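Local coordinates for ABC transporter, substrate binding protein (Mannopine) (Agrobacterium fabrum, PDB 5L9S) that probably binds mannopine in the periplasm and delivers it to an ABC transporter, at residues Ala8-Thr13 / Ala42-Lys47; Gly12-Ala17 / Ala104-Thr109; Glu24-Thr27 / Lys33-Thr36; Thr49-Thr54 / Ala239-Ala244; Asp60-Gly65 / Ala76-Leu81. All blocks are in the same frame, centred on the assembly; numbering follows the deposited sequence.

Interaction 1 of 5, residues Ala8-Thr13 / Ala42-Lys47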
# COMPACT_ATOMS: atom_id res chain seq x y z
N ALA A 8 3.70 11.49 -13.53
CA ALA A 8 4.54 10.31 -13.68
C ALA A 8 4.00 9.14 -12.86
O ALA A 8 3.62 9.31 -11.70
CB ALA A 8 5.97 10.62 -13.30
N THR A 9 3.94 7.95 -13.49
CA THR A 9 3.47 6.69 -12.90
C THR A 9 4.49 5.60 -13.26
O THR A 9 5.44 5.88 -14.00
CB THR A 9 2.04 6.33 -13.43
OG1 THR A 9 2.09 5.93 -14.80
CG2 THR A 9 1.01 7.44 -13.25
N THR A 10 4.28 4.35 -12.77
CA THR A 10 5.14 3.20 -13.09
C THR A 10 4.82 2.67 -14.49
O THR A 10 5.58 1.84 -15.02
CB THR A 10 5.06 2.09 -12.04
OG1 THR A 10 3.70 1.68 -11.89
CG2 THR A 10 5.69 2.48 -10.72
N GLY A 11 3.75 3.19 -15.10
CA GLY A 11 3.31 2.83 -16.44
C GLY A 11 2.46 1.57 -16.46
O GLY A 11 1.88 1.18 -15.44
N GLY A 12 2.39 0.96 -17.64
CA GLY A 12 1.67 -0.29 -17.88
C GLY A 12 0.21 -0.34 -17.50
O GLY A 12 -0.58 0.52 -17.89
N THR A 13 -0.15 -1.40 -16.76
CA THR A 13 -1.50 -1.74 -16.29
C THR A 13 -2.04 -0.68 -15.33
O THR A 13 -3.22 -0.34 -15.41
CB THR A 13 -1.49 -3.16 -15.70
OG1 THR A 13 -1.58 -4.07 -16.80
CG2 THR A 13 -2.63 -3.43 -14.73
N ALA A 42 12.28 4.45 -8.24
CA ALA A 42 13.65 5.00 -8.05
C ALA A 42 14.05 5.97 -9.15
O ALA A 42 14.69 6.99 -8.86
CB ALA A 42 14.67 3.88 -7.95
N GLU A 43 13.68 5.67 -10.42
CA GLU A 43 13.93 6.52 -11.59
C GLU A 43 13.20 7.85 -11.43
O GLU A 43 13.78 8.90 -11.72
CB GLU A 43 13.41 5.86 -12.86
CG GLU A 43 14.38 4.99 -13.62
CD GLU A 43 13.72 4.49 -14.89
OE1 GLU A 43 13.78 5.21 -15.91
OE2 GLU A 43 13.04 3.44 -14.82
N LYS A 44 11.91 7.78 -11.02
CA LYS A 44 11.02 8.93 -10.80
C LYS A 44 11.56 9.85 -9.71
O LYS A 44 11.71 11.05 -9.95
CB LYS A 44 9.61 8.45 -10.44
CG LYS A 44 8.68 8.36 -11.64
CD LYS A 44 7.78 7.15 -11.58
CE LYS A 44 6.80 7.15 -10.45
NZ LYS A 44 6.75 5.82 -9.79
N ARG A 45 11.93 9.28 -8.54
CA ARG A 45 12.51 9.99 -7.40
C ARG A 45 13.74 10.75 -7.84
O ARG A 45 13.85 11.95 -7.56
CB ARG A 45 12.88 9.02 -6.27
CG ARG A 45 11.68 8.51 -5.50
CD ARG A 45 12.08 7.78 -4.24
NE ARG A 45 12.46 6.39 -4.47
CZ ARG A 45 11.64 5.35 -4.31
NH1 ARG A 45 10.39 5.54 -3.91
NH2 ARG A 45 12.07 4.11 -4.53
N ALA A 46 14.64 10.07 -8.59
CA ALA A 46 15.88 10.64 -9.12
C ALA A 46 15.64 11.70 -10.20
O ALA A 46 16.42 12.67 -10.29
CB ALA A 46 16.78 9.55 -9.65
N LYS A 47 14.57 11.52 -11.02
CA LYS A 47 14.23 12.48 -12.07
C LYS A 47 13.63 13.75 -11.47
O LYS A 47 13.89 14.83 -11.97
CB LYS A 47 13.29 11.86 -13.10
CG LYS A 47 13.96 11.56 -14.42
CD LYS A 47 13.63 10.16 -14.93
CE LYS A 47 14.38 9.84 -16.20
NZ LYS A 47 14.63 8.38 -16.34
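The Thr9-Thr10 peptide is the flat group of this contact, and the Lys44 chain lies over one of its faces. CE of Lys44 sits 4.0 Å from the carbonyl carbon of Thr9, nearly straight above it, while CD is 3.6 Å from Thr9 O. This is the end of strand 4-9 meeting helix 41-53, which crosses over between strands 33-38 and 61-65, both parallel neighbours of strand 4-9, in the alpha/beta lobe of a periplasmic binding protein. CB of Ala8 points at the helix and meets Lys44 CG at 3.9 Å. The lysine bends at chi2, chi3 (65°) and chi4, so that CD and CE come over the Thr9 carbonyl and the CE-NZ bond turns toward Thr10. Its ammonium arrives beside Thr10, NZ lying 3.6 Å from CG2, and the two side chains run obliquely to each other. The polar tip is held weakly by Leu63 O and by a long ion pair with Asp41. Trp59 packs on both Ala8 and Lys44. Past the contact the chain turns toward helix 12-30 through an ST turn, in which Gly11 N donates to Thr9 OG1 at 3.2 Å with an N-H...O angle of 144°.

Interaction 2 of 5, residues Gly12-Ala17 / Ala104-Thr109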
# COMPACT_ATOMS: atom_id res chain seq x y z
N GLY A 12 2.39 0.96 -17.64
CA GLY A 12 1.67 -0.29 -17.88
C GLY A 12 0.21 -0.34 -17.50
O GLY A 12 -0.58 0.52 -17.89
N THR A 13 -0.15 -1.40 -16.76
CA THR A 13 -1.50 -1.74 -16.29
C THR A 13 -2.04 -0.68 -15.33
O THR A 13 -3.22 -0.34 -15.41
CB THR A 13 -1.49 -3.16 -15.70
OG1 THR A 13 -1.58 -4.07 -16.80
CG2 THR A 13 -2.63 -3.43 -14.73
N TYR A 14 -1.16 -0.17 -14.45
CA TYR A 14 -1.43 0.85 -13.46
C TYR A 14 -1.86 2.15 -14.16
O TYR A 14 -2.93 2.68 -13.86
CB TYR A 14 -0.17 1.04 -12.60
CG TYR A 14 -0.34 1.75 -11.26
CD1 TYR A 14 -1.61 2.03 -10.75
CD2 TYR A 14 0.76 2.14 -10.52
CE1 TYR A 14 -1.77 2.70 -9.54
CE2 TYR A 14 0.62 2.81 -9.30
CZ TYR A 14 -0.65 3.08 -8.81
OH TYR A 14 -0.76 3.74 -7.60
N GLU A 15 -1.06 2.60 -15.14
CA GLU A 15 -1.32 3.79 -15.95
C GLU A 15 -2.61 3.68 -16.76
O GLU A 15 -3.36 4.65 -16.85
CB GLU A 15 -0.14 4.01 -16.86
CG GLU A 15 -0.10 5.31 -17.64
CD GLU A 15 1.24 5.43 -18.34
OE1 GLU A 15 2.15 6.07 -17.76
OE2 GLU A 15 1.42 4.76 -19.38
N LYS A 16 -2.86 2.50 -17.34
CA LYS A 16 -4.05 2.21 -18.15
C LYS A 16 -5.31 2.35 -17.34
O LYS A 16 -6.26 2.98 -17.81
CB LYS A 16 -3.93 0.80 -18.73
CG LYS A 16 -4.79 0.51 -19.96
CD LYS A 16 -4.69 -0.97 -20.35
CE LYS A 16 -3.60 -1.30 -21.38
NZ LYS A 16 -2.23 -1.25 -20.79
N ALA A 17 -5.33 1.80 -16.10
CA ALA A 17 -6.47 1.89 -15.17
C ALA A 17 -6.77 3.37 -14.81
O ALA A 17 -7.94 3.78 -14.79
CB ALA A 17 -6.18 1.08 -13.91
N ALA A 104 -1.71 13.24 -1.66
CA ALA A 104 -3.06 12.71 -1.52
C ALA A 104 -3.03 11.22 -1.72
O ALA A 104 -2.27 10.76 -2.56
CB ALA A 104 -3.98 13.35 -2.54
N LYS A 105 -3.85 10.44 -0.97
CA LYS A 105 -3.89 9.00 -1.15
C LYS A 105 -4.58 8.67 -2.48
O LYS A 105 -5.66 9.19 -2.78
CB LYS A 105 -4.62 8.30 0.01
CG LYS A 105 -4.21 6.83 0.21
CD LYS A 105 -3.15 6.64 1.35
CE LYS A 105 -3.77 6.42 2.71
NZ LYS A 105 -2.81 6.64 3.83
N LEU A 106 -3.95 7.81 -3.27
CA LEU A 106 -4.54 7.37 -4.52
C LEU A 106 -5.29 6.09 -4.21
O LEU A 106 -6.51 6.03 -4.35
CB LEU A 106 -3.47 7.14 -5.59
CG LEU A 106 -3.99 6.75 -6.94
CD1 LEU A 106 -4.55 7.95 -7.68
CD2 LEU A 106 -2.92 6.10 -7.74
N GLN A 107 -4.57 5.06 -3.76
CA GLN A 107 -5.14 3.75 -3.45
C GLN A 107 -4.23 3.01 -2.48
O GLN A 107 -3.03 3.32 -2.43
CB GLN A 107 -5.37 2.92 -4.74
CG GLN A 107 -4.17 2.85 -5.69
CD GLN A 107 -3.03 1.91 -5.34
OE1 GLN A 107 -1.98 1.98 -5.98
NE2 GLN A 107 -3.18 1.03 -4.34
N SER A 108 -4.75 2.00 -1.77
CA SER A 108 -3.94 1.22 -0.83
C SER A 108 -4.05 -0.29 -1.08
O SER A 108 -5.05 -0.79 -1.59
CB SER A 108 -4.26 1.58 0.63
OG SER A 108 -3.90 2.90 0.98
N THR A 109 -3.01 -0.99 -0.73
CA THR A 109 -2.92 -2.40 -0.96
C THR A 109 -2.70 -3.06 0.39
O THR A 109 -2.17 -2.44 1.32
CB THR A 109 -1.88 -2.64 -2.09
OG1 THR A 109 -2.58 -2.40 -3.32
CG2 THR A 109 -1.36 -4.05 -2.14
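Tyr14 reaches from helix 12-30 toward strand 103-116, where Leu106 and Gln107 meet the far end of its ring. From CB, the ring spans the gap between backbones whose nearest CA atoms, those of Tyr14 and Gln107, are 11.1 Å apart. CE1 is the first ring atom to approach the strand, 3.6 Å from Gln107 OE1. CZ packs against Leu106 CD2 at 3.9 Å, and OH lies 3.2 Å from the same methyl. Leu106 and Gln107 can both face the helix because the strand has a beta bulge here: the two consecutive residues bond through their backbones to Asp236 of the antiparallel strand 224-240, and Leu106 has a psi of -61°. At the tip, Tyr14 OH and Gln107 OE1 are 2.7 Å apart, a close polar approach, but the hydroxyl has its hydrogen bond with Asp236 OD2. The ring and the amide come from opposite directions with their planes 74° apart. Leu271 of helix 261-271 also touches the tyrosine, and Gln107 packs on Cys268 and Cys273, which form a disulfide. Gln107 chi1 of 49° sends CG toward the helix and a bend at chi2 turns CD across, so that OE1 ends at the hydroxyl.

Interaction 3 of 5, residues Glu24-Thr27 / Lys33-Thr36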
# COMPACT_ATOMS: atom_id res chain seq x y z
N GLU A 24 -8.82 10.47 -18.60
CA GLU A 24 -9.77 10.77 -19.67
C GLU A 24 -11.04 11.44 -19.12
O GLU A 24 -11.34 12.53 -19.63
CB GLU A 24 -10.07 9.56 -20.57
CG GLU A 24 -8.96 9.32 -21.59
CD GLU A 24 -8.89 7.97 -22.28
OE1 GLU A 24 -9.70 7.07 -21.94
OE2 GLU A 24 -8.00 7.80 -23.15
N PRO A 25 -11.70 10.94 -18.02
CA PRO A 25 -12.87 11.66 -17.49
C PRO A 25 -12.58 13.12 -17.10
O PRO A 25 -13.40 14.00 -17.40
CB PRO A 25 -13.31 10.80 -16.28
CG PRO A 25 -12.78 9.44 -16.59
CD PRO A 25 -11.47 9.68 -17.27
N PHE A 26 -11.39 13.38 -16.51
CA PHE A 26 -10.93 14.71 -16.11
C PHE A 26 -10.87 15.66 -17.30
O PHE A 26 -11.47 16.74 -17.25
CB PHE A 26 -9.55 14.63 -15.42
CG PHE A 26 -8.96 15.98 -15.06
CD1 PHE A 26 -9.42 16.70 -13.96
CD2 PHE A 26 -7.90 16.51 -15.80
CE1 PHE A 26 -8.87 17.92 -13.63
CE2 PHE A 26 -7.34 17.74 -15.45
CZ PHE A 26 -7.83 18.44 -14.37
N THR A 27 -10.13 15.25 -18.36
CA THR A 27 -9.90 15.95 -19.62
C THR A 27 -11.24 16.26 -20.30
O THR A 27 -11.42 17.33 -20.87
CB THR A 27 -8.95 15.10 -20.51
OG1 THR A 27 -7.68 14.95 -19.86
CG2 THR A 27 -8.73 15.70 -21.90
N LYS A 33 -5.52 18.66 -20.72
CA LYS A 33 -4.87 17.45 -21.22
C LYS A 33 -3.98 16.85 -20.14
O LYS A 33 -3.28 17.59 -19.42
CB LYS A 33 -4.07 17.79 -22.49
CG LYS A 33 -3.52 16.60 -23.28
CD LYS A 33 -2.68 17.05 -24.50
CE LYS A 33 -1.44 16.20 -24.67
NZ LYS A 33 -0.52 16.76 -25.70
N VAL A 34 -4.02 15.51 -20.00
CA VAL A 34 -3.19 14.79 -19.03
C VAL A 34 -2.09 14.04 -19.79
O VAL A 34 -2.38 13.10 -20.53
CB VAL A 34 -3.97 13.86 -18.05
CG1 VAL A 34 -3.07 13.39 -16.92
CG2 VAL A 34 -5.21 14.54 -17.49
N VAL A 35 -0.84 14.50 -19.62
CA VAL A 35 0.38 13.94 -20.21
C VAL A 35 0.97 12.99 -19.16
O VAL A 35 1.27 13.42 -18.04
CB VAL A 35 1.40 15.05 -20.65
CG1 VAL A 35 2.59 14.44 -21.38
CG2 VAL A 35 0.73 16.09 -21.52
N THR A 36 1.11 11.70 -19.52
CA THR A 36 1.64 10.67 -18.63
C THR A 36 3.06 10.25 -18.98
O THR A 36 3.39 10.04 -20.15
CB THR A 36 0.71 9.46 -18.54
OG1 THR A 36 0.37 9.01 -19.85
CG2 THR A 36 -0.52 9.74 -17.75
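With chi1 at -168°, Val34 places CG1 opposite its backbone N and turns CG2 toward helix 12-30, where this one methyl meets both Phe26 and Thr27. CD2 of Phe26 comes to 3.7 Å from Val34 CG2; the two side chains cross at about a right angle. Thr27, at a chi1 of -62°, holds OG1 on the strand side, 3.4 Å from the same methyl. The helix and strand 33-38 belong to the beta-alpha-beta unit built from strand 4-9, helix 12-30 and strand 33-38, and this contact lies near the turn from the helix into the second, parallel strand. Backbones come closest at Thr27 and Lys33, whose CA atoms are 5.5 Å apart, and OG1 of Thr27 is 4.0 Å from CA of Lys33. The one proton of the threonine hydroxyl can be shared between, or alternate between, Ile32 O, the stronger partner, and Phe23 O. Leu253 of helix 247-258 packs on both Phe26 and Val34. Across the two segments no hydrogen bond forms: they meet by van der Waals packing on the Val34 methyl, while the directional tie comes from the Thr27 hydroxyl linking the helix to the residue that precedes the strand.

Interaction 4 of 5, residues Thr49-Thr54 / Ala239-Ala244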
# COMPACT_ATOMS: atom_id res chain seq x y z
N THR A 49 14.24 14.86 -8.25
CA THR A 49 15.35 15.50 -7.56
C THR A 49 16.18 16.36 -8.55
O THR A 49 16.33 17.57 -8.32
CB THR A 49 16.17 14.45 -6.77
OG1 THR A 49 15.29 13.66 -5.99
CG2 THR A 49 17.23 15.09 -5.87
N ALA A 50 16.64 15.74 -9.66
CA ALA A 50 17.45 16.40 -10.70
C ALA A 50 16.77 17.64 -11.28
O ALA A 50 17.43 18.67 -11.50
CB ALA A 50 17.78 15.41 -11.81
N MET A 51 15.46 17.56 -11.51
CA MET A 51 14.63 18.65 -12.01
C MET A 51 14.57 19.79 -11.00
O MET A 51 14.64 20.94 -11.39
CB MET A 51 13.21 18.13 -12.24
CG MET A 51 13.00 17.54 -13.59
SD MET A 51 11.42 16.66 -13.69
CE MET A 51 10.38 17.67 -12.64
N VAL A 52 14.37 19.46 -9.70
CA VAL A 52 14.28 20.42 -8.60
C VAL A 52 15.62 21.17 -8.41
O VAL A 52 15.57 22.39 -8.25
CB VAL A 52 13.72 19.79 -7.30
CG1 VAL A 52 13.92 20.71 -6.09
CG2 VAL A 52 12.24 19.44 -7.46
N GLN A 53 16.80 20.48 -8.49
CA GLN A 53 18.10 21.17 -8.36
C GLN A 53 18.34 22.17 -9.54
O GLN A 53 18.73 23.31 -9.30
CB GLN A 53 19.30 20.21 -8.11
CG GLN A 53 19.97 19.48 -9.29
CD GLN A 53 21.31 18.84 -8.92
OE1 GLN A 53 22.31 18.97 -9.64
NE2 GLN A 53 21.38 18.14 -7.79
N THR A 54 18.01 21.77 -10.78
CA THR A 54 18.01 22.64 -11.97
C THR A 54 16.69 23.42 -11.81
O THR A 54 15.86 23.02 -11.01
CB THR A 54 17.93 21.75 -13.25
OG1 THR A 54 18.81 20.63 -13.14
CG2 THR A 54 18.26 22.51 -14.53
N ALA A 239 1.88 13.11 -5.38
CA ALA A 239 2.68 14.23 -4.88
C ALA A 239 2.84 15.32 -5.95
O ALA A 239 2.91 15.03 -7.14
CB ALA A 239 4.04 13.74 -4.42
N LEU A 240 2.86 16.59 -5.49
CA LEU A 240 3.02 17.79 -6.33
C LEU A 240 4.49 18.21 -6.30
O LEU A 240 5.02 18.50 -5.23
CB LEU A 240 2.09 18.92 -5.83
CG LEU A 240 2.19 20.31 -6.50
CD1 LEU A 240 1.72 20.28 -7.95
CD2 LEU A 240 1.38 21.33 -5.74
N VAL A 241 5.15 18.16 -7.48
CA VAL A 241 6.56 18.49 -7.70
C VAL A 241 6.83 19.95 -7.36
O VAL A 241 6.08 20.84 -7.80
CB VAL A 241 7.04 18.13 -9.13
CG1 VAL A 241 8.43 18.69 -9.43
CG2 VAL A 241 7.01 16.62 -9.34
N ARG A 242 7.90 20.19 -6.57
CA ARG A 242 8.30 21.52 -6.12
C ARG A 242 8.35 22.52 -7.27
O ARG A 242 9.17 22.41 -8.18
CB ARG A 242 9.62 21.47 -5.36
CG ARG A 242 9.63 22.39 -4.16
CD ARG A 242 10.93 22.27 -3.40
NE ARG A 242 10.70 21.83 -2.02
CZ ARG A 242 11.23 22.41 -0.95
NH1 ARG A 242 12.04 23.46 -1.09
NH2 ARG A 242 10.97 21.95 0.26
N GLY A 243 7.39 23.44 -7.23
CA GLY A 243 7.21 24.49 -8.22
C GLY A 243 6.82 23.95 -9.58
O GLY A 243 7.45 24.29 -10.58
N ALA A 244 5.81 23.08 -9.62
CA ALA A 244 5.32 22.46 -10.85
C ALA A 244 4.92 23.54 -11.89
O ALA A 244 4.41 24.59 -11.48
CB ALA A 244 4.13 21.58 -10.52
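The last turn of helix 41-53 faces the segment in which strand 224-240 gives way to loop, and the backbones approach most closely at Val52 and Arg242, with 6.6 Å between their CA atoms. Val52 is central on the helix side. Its chi1 of 167° puts CG2 anti to the carbonyl carbon, from where it meets Arg242 CB at 3.9 Å and, more loosely, Val241 CG1 at 4.4 Å. Met51 adds a second apolar touch: its chain turns at the thioether, and CE reaches the same Val241 methyl, CE to CG1 being 3.9 Å, the two side chains crossing at about a right angle. Arg242 takes part through its aliphatic root alone, because the rest of the chain leads away from the helix and NH2 hydrogen-bonds Phe75 O. Around this group, Trp59 packs on Met51, Ile77 on Val52 and Tyr62 on Val241, so the helix end and the loop share one patch of apolar side chains in the alpha/beta lobe. At the helix end Ala50 O accepts from Thr54 N at 3.2 Å and from Thr54 OG1 at 2.9 Å, the two donors arriving from opposite faces of the carbonyl plane. With no hydrogen bond between the segments, the chemistry implies that the contact is set by packing of methyl and methylene groups, whereas the arginine's charged end is tied to the neighbouring helix 72-77.

Interaction 5 of 5, residues Asp60-Gly65 / Ala76-Leu81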
# COMPACT_ATOMS: atom_id res chain seq x y z
N ASP A 60 4.57 17.83 -13.09
CA ASP A 60 3.70 18.49 -12.13
C ASP A 60 3.39 17.56 -10.95
O ASP A 60 3.37 18.00 -9.79
CB ASP A 60 2.37 18.88 -12.80
CG ASP A 60 2.51 19.90 -13.91
OD1 ASP A 60 2.81 21.06 -13.61
OD2 ASP A 60 2.25 19.55 -15.07
N LEU A 61 3.10 16.28 -11.26
CA LEU A 61 2.72 15.26 -10.29
C LEU A 61 3.44 13.96 -10.55
O LEU A 61 3.80 13.67 -11.69
CB LEU A 61 1.20 14.99 -10.35
CG LEU A 61 0.23 16.12 -10.04
CD1 LEU A 61 -1.15 15.78 -10.54
CD2 LEU A 61 0.20 16.45 -8.57
N TYR A 62 3.62 13.16 -9.50
CA TYR A 62 4.16 11.80 -9.57
C TYR A 62 3.59 10.93 -8.45
O TYR A 62 3.19 11.46 -7.41
CB TYR A 62 5.70 11.75 -9.66
CG TYR A 62 6.45 12.02 -8.37
CD1 TYR A 62 6.68 13.32 -7.93
CD2 TYR A 62 6.98 10.97 -7.62
CE1 TYR A 62 7.40 13.57 -6.76
CE2 TYR A 62 7.69 11.21 -6.44
CZ TYR A 62 7.91 12.52 -6.02
OH TYR A 62 8.60 12.77 -4.86
N LEU A 63 3.51 9.62 -8.68
CA LEU A 63 3.05 8.70 -7.64
C LEU A 63 4.24 8.08 -6.94
O LEU A 63 5.25 7.79 -7.57
CB LEU A 63 2.15 7.59 -8.22
CG LEU A 63 0.90 8.01 -9.01
CD1 LEU A 63 0.26 6.81 -9.66
CD2 LEU A 63 -0.12 8.72 -8.13
N ASP A 64 4.12 7.83 -5.64
CA ASP A 64 5.13 7.13 -4.83
C ASP A 64 4.48 6.54 -3.59
O ASP A 64 3.44 7.03 -3.17
CB ASP A 64 6.30 8.06 -4.43
CG ASP A 64 7.65 7.36 -4.30
OD1 ASP A 64 7.67 6.11 -4.18
OD2 ASP A 64 8.68 8.07 -4.31
N GLY A 65 5.10 5.52 -3.01
CA GLY A 65 4.63 4.88 -1.80
C GLY A 65 4.45 5.86 -0.67
O GLY A 65 5.21 6.84 -0.58
N ALA A 76 11.61 17.63 0.52
CA ALA A 76 12.60 18.54 -0.05
C ALA A 76 12.36 18.79 -1.53
O ALA A 76 12.73 19.86 -2.01
CB ALA A 76 14.00 17.97 0.15
N ILE A 77 11.78 17.82 -2.26
CA ILE A 77 11.53 17.87 -3.71
C ILE A 77 10.03 18.05 -4.05
O ILE A 77 9.69 18.19 -5.23
CB ILE A 77 12.16 16.63 -4.43
CG1 ILE A 77 11.58 15.29 -3.91
CG2 ILE A 77 13.67 16.66 -4.32
CD1 ILE A 77 11.90 14.03 -4.75
N THR A 78 9.16 18.05 -3.04
CA THR A 78 7.71 18.19 -3.23
C THR A 78 7.16 19.36 -2.45
O THR A 78 7.78 19.84 -1.49
CB THR A 78 6.91 16.88 -2.90
OG1 THR A 78 7.01 16.57 -1.51
CG2 THR A 78 7.31 15.68 -3.76
N GLU A 79 5.97 19.81 -2.87
CA GLU A 79 5.26 20.90 -2.21
C GLU A 79 4.50 20.37 -1.00
O GLU A 79 4.04 19.23 -1.03
CB GLU A 79 4.30 21.57 -3.18
CG GLU A 79 4.51 23.07 -3.26
CD GLU A 79 3.51 23.76 -4.15
OE1 GLU A 79 2.49 24.25 -3.61
OE2 GLU A 79 3.71 23.77 -5.39
N ASP A 80 4.36 21.20 0.04
CA ASP A 80 3.62 20.86 1.25
C ASP A 80 2.13 21.06 0.92
O ASP A 80 1.69 22.19 0.68
CB ASP A 80 4.06 21.76 2.41
CG ASP A 80 3.58 21.37 3.79
OD1 ASP A 80 2.68 20.52 3.88
OD2 ASP A 80 4.07 21.96 4.79
N LEU A 81 1.38 19.96 0.86
CA LEU A 81 -0.04 19.97 0.51
C LEU A 81 -0.97 20.34 1.66
O LEU A 81 -2.14 20.61 1.40
CB LEU A 81 -0.45 18.63 -0.11
CG LEU A 81 -0.37 18.53 -1.62
CD1 LEU A 81 1.05 18.14 -2.08
CD2 LEU A 81 -1.36 17.49 -2.13
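Two methyl groups of residues 76-81 meet the Tyr62 hydroxyl: Thr78 CG2 lies 3.4 Å from OH and Ile77 CD1 lies 3.5 Å from it. The threonine methyl also packs along the ring, 3.7 Å from CE1, whereas Ile77 meets the phenol more at its oxygen, its CD1 being 4.5 Å from CZ. Both side chains cross the tyrosine at about a right angle. The tyrosine chi1 of 76° places CG between the backbone N and the carbonyl carbon, and from there the ring carries OH to the two methyls; the isoleucine chain extends toward it with chi2 at 168°. One shell further out, Thr78 is fixed in rotation by its OG1, which hydrogen-bonds His74 O of helix 72-77 and so leaves the methyl facing the ring. Asp64 OD2 lies in the plane of the tyrosine ring, at its edge. The other oxygen of that carboxylate, OD1, accepts from Gly65 N at 2.9 Å; the N-H comes to its anti side, tilted from the carboxylate plane, in a bent bond of 133°. Val48 of helix 41-53 touches both Tyr62 and Ile77. In the wider fold, strand 61-65 runs between strand 4-9, parallel to it, and strand 224-240, antiparallel to it, and helix 41-53 together with the end of helix 72-77 covers the sheet face from which Tyr62 projects.

All five contacts reach the same mixed sheet. Interactions 4 and 5 are the closest pair, their centres about 8 Å apart: Ala239 N bonds to Tyr62 O at 2.9 Å and Leu240 O to Glu79 N at 2.9 Å. Interaction 5 meets interaction 1 through the salt bridge of Arg45 NH1 with Asp64 OD1, 2.8 Å, and through Ala8 N to Leu61 O, 2.9 Å. Interactions 1 and 2 share Gly12 and Thr13, and Leu63 CD1 packs 3.8 Å from Leu106 CD2, linking interactions 2 and 5. Interaction 3 touches interaction 2, Glu15 OE1 to Thr36 CB being 3.8 Å; its centre is about 17 Å from that of interaction 1. The chain is open and unliganded, so no ligand is present against which to place these contacts.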